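Local structure of probable dipeptidase (Pseudomonas aeruginosa, 3B40) at residues Ser164-Asn169 against Ser174-Pro179; Phe289-Leu294 against Pro303-Ile308; Thr309-Pro312 against Glu318-Ser321. The protein probably hydrolyses dipeptides as a metal-dependent enzyme of the membrane dipeptidase family (peptidase family M19), which has a TIM-barrel fold. The protein carries 11 engineered substitutions. All coordinates share one frame; numbering follows the deposited sequence.

Contact 1: residues Ser164-Asn169 against Ser174-Pro179; sequences SYVGNN and SSRPLP. Engineered in segment 164-169: Ser164 (natural residue Asn).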
# COMPACT_ATOMS: atom_id res chain seq x y z
N SER A 164 4.65 -3.34 -8.68
CA SER A 164 3.49 -2.79 -9.37
C SER A 164 2.81 -1.66 -8.68
O SER A 164 2.91 -1.52 -7.47
CB SER A 164 2.44 -3.88 -9.62
OG SER A 164 2.96 -4.93 -10.41
N TYR A 165 2.14 -0.85 -9.48
CA TYR A 165 1.07 0.01 -9.05
C TYR A 165 -0.11 -0.25 -10.01
O TYR A 165 -0.22 -1.34 -10.61
CB TYR A 165 1.54 1.47 -9.04
CG TYR A 165 0.61 2.47 -8.38
CD1 TYR A 165 0.33 2.41 -6.99
CD2 TYR A 165 0.02 3.48 -9.13
CE1 TYR A 165 -0.54 3.37 -6.38
CE2 TYR A 165 -0.85 4.40 -8.55
CZ TYR A 165 -1.12 4.35 -7.17
OH TYR A 165 -1.96 5.30 -6.62
N VAL A 166 -1.02 0.71 -10.13
CA VAL A 166 -1.98 0.77 -11.25
C VAL A 166 -1.21 0.90 -12.58
O VAL A 166 -0.23 1.66 -12.67
CB VAL A 166 -2.97 1.96 -11.03
CG1 VAL A 166 -3.93 2.09 -12.18
CG2 VAL A 166 -3.78 1.77 -9.75
N GLY A 167 -1.62 0.16 -13.61
CA GLY A 167 -0.95 0.20 -14.91
C GLY A 167 0.07 -0.93 -15.03
O GLY A 167 0.78 -1.23 -14.08
N ASN A 168 0.10 -1.60 -16.17
CA ASN A 168 1.14 -2.60 -16.42
C ASN A 168 2.47 -1.90 -16.52
O ASN A 168 2.52 -0.71 -16.84
CB ASN A 168 0.90 -3.34 -17.75
CG ASN A 168 -0.31 -4.27 -17.71
OD1 ASN A 168 -0.72 -4.75 -16.65
ND2 ASN A 168 -0.87 -4.58 -18.89
N ASN A 169 3.56 -2.61 -16.25
CA ASN A 169 4.87 -2.07 -16.62
C ASN A 169 5.72 -3.20 -17.21
O ASN A 169 5.25 -4.35 -17.30
CB ASN A 169 5.56 -1.39 -15.40
CG ASN A 169 5.89 -2.36 -14.30
OD1 ASN A 169 6.67 -3.32 -14.50
ND2 ASN A 169 5.32 -2.12 -13.12
N SER A 174 0.02 -5.66 -13.91
CA SER A 174 -0.69 -5.16 -12.75
C SER A 174 -2.03 -5.90 -12.59
O SER A 174 -2.55 -6.45 -13.55
CB SER A 174 -0.91 -3.65 -12.90
OG SER A 174 -1.77 -3.15 -11.88
N SER A 175 -2.57 -5.92 -11.39
CA SER A 175 -3.94 -6.40 -11.20
C SER A 175 -4.95 -5.38 -11.76
O SER A 175 -6.13 -5.69 -11.96
CB SER A 175 -4.20 -6.67 -9.72
OG SER A 175 -4.12 -5.49 -8.90
N ARG A 176 -4.47 -4.16 -12.02
CA ARG A 176 -5.34 -3.07 -12.51
C ARG A 176 -4.73 -2.45 -13.74
O ARG A 176 -4.17 -1.34 -13.65
CB ARG A 176 -5.56 -2.02 -11.41
CG ARG A 176 -6.53 -2.49 -10.32
CD ARG A 176 -6.78 -1.37 -9.32
NE ARG A 176 -5.60 -1.11 -8.49
CZ ARG A 176 -5.57 -0.23 -7.49
NH1 ARG A 176 -4.45 -0.07 -6.77
NH2 ARG A 176 -6.65 0.50 -7.21
N PRO A 177 -4.81 -3.16 -14.88
CA PRO A 177 -4.37 -2.57 -16.14
C PRO A 177 -5.22 -1.33 -16.45
O PRO A 177 -6.45 -1.33 -16.22
CB PRO A 177 -4.61 -3.69 -17.20
CG PRO A 177 -5.42 -4.75 -16.55
CD PRO A 177 -5.39 -4.52 -15.04
N LEU A 178 -4.56 -0.26 -16.89
CA LEU A 178 -5.31 0.94 -17.27
C LEU A 178 -5.50 1.11 -18.77
O LEU A 178 -4.51 1.24 -19.52
CB LEU A 178 -4.62 2.19 -16.79
CG LEU A 178 -4.64 2.58 -15.33
CD1 LEU A 178 -4.21 4.06 -15.28
CD2 LEU A 178 -6.03 2.35 -14.73
N PRO A 179 -6.77 1.23 -19.20
CA PRO A 179 -7.06 1.44 -20.61
C PRO A 179 -6.54 2.80 -21.12
O PRO A 179 -6.22 2.92 -22.29
CB PRO A 179 -8.58 1.36 -20.68
CG PRO A 179 -9.05 1.73 -19.33
CD PRO A 179 -7.99 1.20 -18.38
O HOH W 1 -2.50 -7.07 -16.31

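Contact 2: residues Phe289-Leu294 against Pro303-Ile308; sequences FDLPPL and PGDPII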
# COMPACT_ATOMS: atom_id res chain seq x y z
N PHE A 289 -21.88 7.49 -21.43
CA PHE A 289 -20.61 7.36 -22.16
C PHE A 289 -20.55 6.08 -22.99
O PHE A 289 -19.47 5.66 -23.39
CB PHE A 289 -19.41 7.43 -21.19
CG PHE A 289 -19.14 8.80 -20.68
CD1 PHE A 289 -18.19 9.61 -21.30
CD2 PHE A 289 -19.86 9.30 -19.61
CE1 PHE A 289 -17.94 10.90 -20.83
CE2 PHE A 289 -19.62 10.58 -19.13
CZ PHE A 289 -18.65 11.38 -19.75
N ASP A 290 -21.71 5.49 -23.25
CA ASP A 290 -21.84 4.33 -24.15
C ASP A 290 -21.14 3.06 -23.63
O ASP A 290 -20.70 2.22 -24.42
CB ASP A 290 -21.36 4.69 -25.56
CG ASP A 290 -22.27 5.69 -26.27
OD1 ASP A 290 -23.51 5.54 -26.21
OD2 ASP A 290 -21.73 6.63 -26.89
N LEU A 291 -21.09 2.91 -22.31
CA LEU A 291 -20.58 1.71 -21.70
C LEU A 291 -21.74 0.95 -21.10
O LEU A 291 -22.69 1.58 -20.59
CB LEU A 291 -19.58 2.07 -20.60
CG LEU A 291 -18.36 2.90 -20.98
CD1 LEU A 291 -17.71 3.44 -19.72
CD2 LEU A 291 -17.36 2.08 -21.82
N PRO A 292 -21.67 -0.40 -21.12
CA PRO A 292 -22.79 -1.24 -20.70
C PRO A 292 -22.85 -1.29 -19.18
O PRO A 292 -21.90 -0.86 -18.53
CB PRO A 292 -22.41 -2.62 -21.25
CG PRO A 292 -20.91 -2.62 -21.23
CD PRO A 292 -20.51 -1.22 -21.54
N PRO A 293 -23.97 -1.78 -18.62
CA PRO A 293 -24.08 -1.75 -17.15
C PRO A 293 -22.99 -2.60 -16.49
O PRO A 293 -22.57 -3.61 -17.03
CB PRO A 293 -25.47 -2.36 -16.90
CG PRO A 293 -26.22 -2.10 -18.15
CD PRO A 293 -25.20 -2.31 -19.24
N LEU A 294 -22.54 -2.15 -15.32
CA LEU A 294 -21.49 -2.84 -14.57
C LEU A 294 -21.77 -4.32 -14.33
O LEU A 294 -22.90 -4.70 -14.05
CB LEU A 294 -21.27 -2.14 -13.22
CG LEU A 294 -20.51 -0.82 -13.23
CD1 LEU A 294 -20.71 -0.11 -11.91
CD2 LEU A 294 -19.00 -1.04 -13.52
N PRO A 303 -11.72 3.77 -13.91
CA PRO A 303 -12.06 3.68 -15.34
C PRO A 303 -11.29 2.56 -16.06
O PRO A 303 -10.29 2.83 -16.70
CB PRO A 303 -11.65 5.05 -15.88
CG PRO A 303 -10.66 5.57 -14.89
CD PRO A 303 -11.08 5.05 -13.58
N GLY A 304 -11.80 1.33 -15.96
CA GLY A 304 -11.04 0.14 -16.41
C GLY A 304 -11.49 -0.49 -17.73
O GLY A 304 -10.83 -1.38 -18.28
N ASP A 305 -12.61 -0.04 -18.26
CA ASP A 305 -13.15 -0.63 -19.51
C ASP A 305 -12.15 -0.52 -20.64
O ASP A 305 -11.62 0.57 -20.90
CB ASP A 305 -14.46 0.04 -19.92
CG ASP A 305 -15.53 -0.12 -18.88
OD1 ASP A 305 -16.48 -0.89 -19.13
OD2 ASP A 305 -15.44 0.54 -17.81
N PRO A 306 -11.81 -1.66 -21.25
CA PRO A 306 -10.82 -1.77 -22.32
C PRO A 306 -11.02 -0.80 -23.48
O PRO A 306 -10.05 -0.21 -23.95
CB PRO A 306 -10.95 -3.24 -22.77
CG PRO A 306 -11.31 -3.93 -21.50
CD PRO A 306 -12.31 -3.00 -20.86
N ILE A 307 -12.26 -0.63 -23.92
CA ILE A 307 -12.58 0.29 -25.03
C ILE A 307 -12.15 1.74 -24.74
O ILE A 307 -11.93 2.51 -25.66
CB ILE A 307 -14.10 0.24 -25.39
CG1 ILE A 307 -14.41 0.92 -26.73
CG2 ILE A 307 -14.93 0.86 -24.28
CD1 ILE A 307 -13.82 0.27 -27.90
N ILE A 308 -11.99 2.09 -23.45
CA ILE A 308 -11.60 3.47 -23.07
C ILE A 308 -10.27 3.86 -23.75
O ILE A 308 -9.98 5.04 -23.96
CB ILE A 308 -11.59 3.64 -21.51
CG1 ILE A 308 -13.02 3.55 -20.94
CG2 ILE A 308 -10.88 4.93 -21.10
CD1 ILE A 308 -13.13 3.49 -19.42

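Contact 3: residues Thr309-Pro312 against Glu318-Ser321; sequences TIWP and EYAS. With MG (magnesium ion), chain D.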
# COMPACT_ATOMS: atom_id res chain seq x y z
N THR A 309 -9.48 2.88 -24.19
CA THR A 309 -8.22 3.23 -24.87
C THR A 309 -8.40 4.09 -26.15
O THR A 309 -7.48 4.84 -26.52
CB THR A 309 -7.35 1.99 -25.21
OG1 THR A 309 -6.04 2.43 -25.64
CG2 THR A 309 -7.99 1.14 -26.32
N ILE A 310 -9.56 3.98 -26.80
CA ILE A 310 -9.83 4.76 -28.04
C ILE A 310 -10.43 6.16 -27.81
O ILE A 310 -10.51 6.96 -28.75
CB ILE A 310 -10.70 3.99 -29.09
CG1 ILE A 310 -12.17 3.87 -28.62
CG2 ILE A 310 -10.14 2.60 -29.32
CD1 ILE A 310 -13.18 3.59 -29.75
N TRP A 311 -10.81 6.47 -26.57
CA TRP A 311 -11.35 7.78 -26.21
C TRP A 311 -10.36 8.95 -26.33
O TRP A 311 -9.19 8.84 -25.93
CB TRP A 311 -11.85 7.76 -24.76
CG TRP A 311 -13.08 6.95 -24.51
CD1 TRP A 311 -13.70 6.11 -25.39
CD2 TRP A 311 -13.83 6.90 -23.30
NE1 TRP A 311 -14.80 5.54 -24.79
CE2 TRP A 311 -14.92 6.03 -23.52
CE3 TRP A 311 -13.72 7.53 -22.05
CZ2 TRP A 311 -15.86 5.74 -22.53
CZ3 TRP A 311 -14.66 7.26 -21.07
CH2 TRP A 311 -15.71 6.38 -21.31
N PRO A 312 -10.84 10.11 -26.80
CA PRO A 312 -9.97 11.30 -26.71
C PRO A 312 -9.70 11.66 -25.24
O PRO A 312 -10.48 11.31 -24.37
CB PRO A 312 -10.79 12.41 -27.39
CG PRO A 312 -11.86 11.68 -28.24
CD PRO A 312 -12.14 10.39 -27.45
N GLU A 318 -13.46 13.78 -18.52
CA GLU A 318 -14.84 13.98 -18.07
C GLU A 318 -15.42 12.78 -17.34
O GLU A 318 -16.05 12.91 -16.28
CB GLU A 318 -15.72 14.31 -19.27
CG GLU A 318 -15.94 15.78 -19.47
CD GLU A 318 -17.06 16.05 -20.43
OE1 GLU A 318 -16.84 16.81 -21.41
OE2 GLU A 318 -18.16 15.49 -20.23
N TYR A 319 -15.22 11.61 -17.92
CA TYR A 319 -15.71 10.37 -17.34
C TYR A 319 -15.02 10.03 -16.01
O TYR A 319 -15.71 9.84 -15.00
CB TYR A 319 -15.57 9.23 -18.36
CG TYR A 319 -15.95 7.91 -17.79
CD1 TYR A 319 -17.28 7.56 -17.62
CD2 TYR A 319 -14.96 6.99 -17.41
CE1 TYR A 319 -17.63 6.32 -17.06
CE2 TYR A 319 -15.30 5.78 -16.86
CZ TYR A 319 -16.63 5.43 -16.69
OH TYR A 319 -16.94 4.21 -16.14
N ALA A 320 -13.69 9.91 -16.04
CA ALA A 320 -12.86 9.71 -14.82
C ALA A 320 -13.24 10.68 -13.70
O ALA A 320 -13.54 10.26 -12.57
CB ALA A 320 -11.34 9.84 -15.17
N SER A 321 -13.27 11.98 -14.00
CA SER A 321 -13.65 12.98 -12.96
C SER A 321 -15.00 12.68 -12.38
O SER A 321 -15.15 12.61 -11.15
CB SER A 321 -13.62 14.40 -13.50
OG SER A 321 -12.33 14.67 -14.05
MG MG D . -19.57 16.76 -21.55

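Contact 1: residues Ser164-Asn169 against Ser174-Pro179
Val166 stands between Arg176 and Leu178 where the long loop after barrel strand 160-162 doubles back on itself, and an ST turn at Ser174 shapes the returning limb. The two methyls of the valine divide the work. CG2 sits over the centre of one face of the Arg176 guanidinium, 3.5 Å from CZ of that arginine, an apolar cover for a flat cation. The arginine chain bends at chi3 (-71°) to bring its head across the valine, and its NH1 hydrogen-bonds to Gln213 OE1. With CG1 anti to the backbone N, Val166 directs that methyl to Leu178, whose CG lies 3.3 Å from Val166 CG1, closer than usual van der Waals contact.

Polar bonds also fasten the two limbs. Ser174 OG donates to Tyr165 O at 2.7 Å, in the carbonyl plane, while accepting from Arg176 N at 2.9 Å; that second bond closes the ST turn, so one hydroxyl fixes both its own backbone and the facing limb. Gly167 N reaches Arg176 O at 3.0 Å; at the backbone angles of Gly167 (phi 96°) a CB would jam against the carbonyl O of the residue before, which calls for glycine. Around them, Tyr165 OH bonds to Asp362, and Asp183 OD2 accepts from both Asn168 N and Leu178 N.

The Asn168 amide is gripped at both ends. Its ND2 donates to Ser184 O, and its OD1 takes a nearly straight bond from Ser174 N at 3.0 Å. The same OD1 accepts from a water at 2.9 Å, and this water also donates to Ser174 O at 2.8 Å.

Contact 2: residues Phe289-Leu294 against Pro303-Ile308
Leu291 reaches across to Asp305 and Ile307 within the long connection between helices 276-288 and 313-328 of this TIM-barrel protein. Leu291 follows the end of helix 276-288: Asp290, with positive phi, is the C-prime residue of a Schellman motif, and Leu291 N bonds back to Arg286 O. From there the CA-CB bond of Leu291 points at segment 303-308. CG is anti to the carbonyl carbon (chi1 -58°), which carries the fork at the end of the chain on toward the opposing loop.

Both branches border Asp305, but each has a further neighbour of its own. CD1 comes to 4.1 Å from Asp305 OD2 and also packs on Tyr319 of helix 313-328. CD2 makes the nearer approaches, 3.7 Å from Ile307 CG2 and 4.0 Å from Asp305 CB, so this single methyl touches both partners. Ile307 offers its short branch because CG1, anti to the backbone N (chi1 -166°), takes the longer one away from the leucine. Segment 303-308 holds its shape here through a turn in which Ile308 N bonds to Asp305 O at 3.0 Å, at the start of a 3-10 segment.

The carboxylate beside the leucine methyls finds its polar partner outside the two segments. Asp305 OD1 forms a salt bridge with Arg286 NH2, and the NE of the same arginine donates to Pro292 O. Arg286 therefore links the last turn of its helix to both limbs of the loop.

Across the two segments themselves only van der Waals contacts act, which fix proximity but little direction. Arg286 adds directional bonds to both limbs, and the ion pair, bordered by leucine methyls, is probably strengthened by that apolar surrounding.

Contact 3: residues Thr309-Pro312 against Glu318-Ser321
Trp311 drives the edge of its indole into Tyr319 in an offset edge-to-face stack that joins the lead-in of helix 313-328 to the body of that helix, part of a TIM-barrel protein. The planes stand at 90°, and the centroids of the tyrosine ring and the indole six-membered ring are 5.3 Å apart. CH2 of the tryptophan stands above the rim of the tyrosine face, while its CZ3 presses on Tyr319 CB at 3.5 Å. Tyr319 meets it there because its CG is anti to the backbone N (chi1 175°), which swings the ring across the indole edge. Both residues are buried: Leu291 packs on the tryptophan, Phe289 adds a second edge-to-face partner to Tyr319, and Arg315 makes a cation-pi contact with Trp311.

Beyond the indole edge the contact thins out, and Pro312, at the N-cap position of the helix, is exposed. Glu318, one residue before the tyrosine, turns its extended side chain away from the tryptophan toward a magnesium ion, which its OE2 binds at 2.3 Å, with OE1 farther off at 2.7 Å.

In the fold
From the N terminus, contact 1 comes first, closing a four-residue loop between barrel strand 160-162 and helix 193-205. More than a hundred residues later, contact 2 closes an eight-residue loop after helix 276-288, and contact 3 follows directly, spanning the first turn of helix 313-328. The three are in series; none nests in or crosses another. In space, Pro179, the last residue of contact 1, packs against Pro303, Gly304 and Ile308 of contact 2 and Thr309 of contact 3. Contacts 2 and 3 meet at Tyr319 of contact 3, on which Phe289, Leu291 and Pro303 pack. Tyr319 thus joins helix 313-328 to the loop after helix 276-288, while Pro179 brings in the loop after strand 160-162.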